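Local structure of centrosomal protein of 104 kDa (Homo sapiens, 5LPH) at residues S198-L203 against M223-S228. The protein is required for cilium formation and for the structural integrity of the ciliary tip, and interacts with tubulin. Residues are numbered along the deposited sequence; the frame is centred on the assembly and turned at random.
Sequences SQMGLL and MKFSVS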
loop_
_atom_site.group_PDB
_atom_site.type_symbol
_atom_site.label_atom_id
_atom_site.label_comp_id
_atom_site.label_asym_id
_atom_site.label_seq_id
_atom_site.Cartn_x
_atom_site.Cartn_y
_atom_site.Cartn_z
ATOM N N SER A 198 1.204 -2.115 -11.594
ATOM C CA SER A 198 0.324 -1.613 -10.533
ATOM C C SER A 198 0.963 -0.478 -9.735
ATOM O O SER A 198 0.303 0.512 -9.444
ATOM C CB SER A 198 -0.102 -2.734 -9.579
ATOM O OG SER A 198 -0.992 -3.649 -10.207
ATOM N N GLN A 199 2.236 -0.629 -9.381
ATOM C CA GLN A 199 2.961 0.410 -8.643
ATOM C C GLN A 199 3.043 1.715 -9.450
ATOM O O GLN A 199 2.834 2.801 -8.917
ATOM C CB GLN A 199 4.365 -0.068 -8.263
ATOM C CG GLN A 199 5.106 0.907 -7.358
ATOM C CD GLN A 199 6.407 0.364 -6.789
ATOM O OE1 GLN A 199 6.614 -0.844 -6.700
ATOM N NE2 GLN A 199 7.290 1.270 -6.390
HETATM N N MSE A 200 3.342 1.584 -10.735
HETATM C CA MSE A 200 3.410 2.731 -11.643
HETATM C C MSE A 200 2.088 3.410 -11.842
HETATM O O MSE A 200 2.021 4.639 -11.872
HETATM C CB MSE A 200 3.964 2.249 -12.972
HETATM C CG MSE A 200 5.451 2.267 -12.866
HETATM SE SE MSE A 200 6.199 1.417 -14.454
HETATM C CE MSE A 200 7.473 2.908 -14.762
ATOM N N GLY A 201 1.029 2.615 -11.988
ATOM C CA GLY A 201 -0.333 3.132 -12.061
ATOM C C GLY A 201 -0.730 3.922 -10.828
ATOM O O GLY A 201 -1.297 5.005 -10.941
ATOM N N LEU A 202 -0.435 3.372 -9.653
ATOM C CA LEU A 202 -0.706 4.052 -8.380
ATOM C C LEU A 202 0.106 5.334 -8.215
ATOM O O LEU A 202 -0.418 6.335 -7.729
ATOM C CB LEU A 202 -0.425 3.131 -7.189
ATOM C CG LEU A 202 -1.496 2.086 -6.894
ATOM C CD1 LEU A 202 -0.940 0.979 -6.006
ATOM C CD2 LEU A 202 -2.706 2.738 -6.245
ATOM N N LEU A 203 1.378 5.288 -8.616
ATOM C CA LEU A 203 2.252 6.452 -8.572
ATOM C C LEU A 203 1.683 7.583 -9.420
ATOM O O LEU A 203 1.478 8.686 -8.914
ATOM C CB LEU A 203 3.662 6.090 -9.044
ATOM C CG LEU A 203 4.704 7.208 -9.157
ATOM C CD1 LEU A 203 4.818 8.007 -7.873
ATOM C CD2 LEU A 203 6.049 6.605 -9.511
HETATM N N MSE A 223 11.645 11.303 -9.823
HETATM C CA MSE A 223 12.569 11.200 -10.974
HETATM C C MSE A 223 13.574 10.102 -10.772
HETATM O O MSE A 223 13.883 9.362 -11.705
HETATM C CB MSE A 223 13.299 12.529 -11.205
HETATM C CG MSE A 223 12.366 13.645 -11.685
HETATM SE SE MSE A 223 11.558 13.273 -13.447
HETATM C CE MSE A 223 13.139 12.589 -14.404
ATOM N N LYS A 224 14.100 10.002 -9.551
ATOM C CA LYS A 224 14.981 8.897 -9.137
ATOM C C LYS A 224 14.336 7.547 -9.473
ATOM O O LYS A 224 14.987 6.688 -10.052
ATOM C CB LYS A 224 15.279 9.028 -7.634
ATOM C CG LYS A 224 16.085 7.946 -6.909
ATOM C CD LYS A 224 17.073 7.121 -7.694
ATOM C CE LYS A 224 17.950 6.282 -6.771
ATOM N NZ LYS A 224 18.570 5.131 -7.483
ATOM N N PHE A 225 13.055 7.391 -9.131
ATOM C CA PHE A 225 12.278 6.174 -9.456
ATOM C C PHE A 225 12.088 5.962 -10.960
ATOM O O PHE A 225 12.339 4.868 -11.483
ATOM C CB PHE A 225 10.897 6.224 -8.757
ATOM C CG PHE A 225 9.972 5.087 -9.126
ATOM C CD1 PHE A 225 10.127 3.836 -8.544
ATOM C CD2 PHE A 225 8.939 5.266 -10.052
ATOM C CE1 PHE A 225 9.281 2.786 -8.883
ATOM C CE2 PHE A 225 8.092 4.220 -10.392
ATOM C CZ PHE A 225 8.262 2.978 -9.806
ATOM N N SER A 226 11.643 7.012 -11.645
ATOM C CA SER A 226 11.325 6.912 -13.074
ATOM C C SER A 226 12.544 6.597 -13.941
ATOM O O SER A 226 12.477 5.729 -14.821
ATOM C CB SER A 226 10.675 8.206 -13.555
ATOM O OG SER A 226 9.452 8.436 -12.876
ATOM N N VAL A 227 13.653 7.296 -13.683
ATOM C CA VAL A 227 14.912 7.077 -14.419
ATOM C C VAL A 227 15.449 5.656 -14.177
ATOM O O VAL A 227 15.952 5.021 -15.099
ATOM C CB VAL A 227 15.980 8.163 -14.085
ATOM C CG1 VAL A 227 17.351 7.815 -14.668
ATOM C CG2 VAL A 227 15.537 9.533 -14.595
ATOM N N SER A 228 15.339 5.166 -12.945
ATOM C CA SER A 228 15.711 3.782 -12.623
ATOM C C SER A 228 14.861 2.748 -13.383
ATOM O O SER A 228 15.373 1.720 -13.825
ATOM C CB SER A 228 15.590 3.540 -11.118
ATOM O OG SER A 228 16.072 2.247 -10.781
#
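The side-chain nitrogen NE2 of Gln199, gripped by two backbone carbonyls of its own chain, those of Leu183 and Gln185, also lies against the ring of Phe225, with NE2 3.5 Å from CE1 and a little farther from CZ. Since both hydrogen bonds go to carbonyls, what the amide offers the aromatic carbons is probably van der Waals contact; its plane is turned only 22° from that of the ring, and the approach is oblique. Gln199 gets there by an extended chain, CG lying anti to the backbone N (chi1 -173°), which carries the amide across towards Phe225.

The example illustrates how one large aromatic can bridge two helices set well apart. Where they pass, the axes of segments 198-203 and 223-228 are still 12.7 Å from each other, running roughly antiparallel at 144°, and every close contact between them is made by Phe225. Such stacking of successive helices builds the elongated HEAT-repeat array of the TOG domain of Cep104, the part of the protein described here; helix 193-210 meets helix 219-229, which belongs to the second HEAT repeat.

Two more side chains receive the ring. Leu203 and Phe225 reach toward each other from their two helices, and the CD2 methyl of Leu203 meets the CD2–CE2 bond of the ring obliquely, the separation from Phe225 CD2 being 3.2 Å, which is tight for carbon atoms. Met200, present as selenomethionine, touches with its CG, 4.1 Å from Phe225 CE2, at the ring edge and near the ring plane. The Met200 chain bends at chi3, and the side chain also touches Val237 and Ala241 of helix 235-252, the helix that also covers Ser226. Leu187, from a loop, touches both Gln199 and Phe225, while Phe217 lies against Leu203.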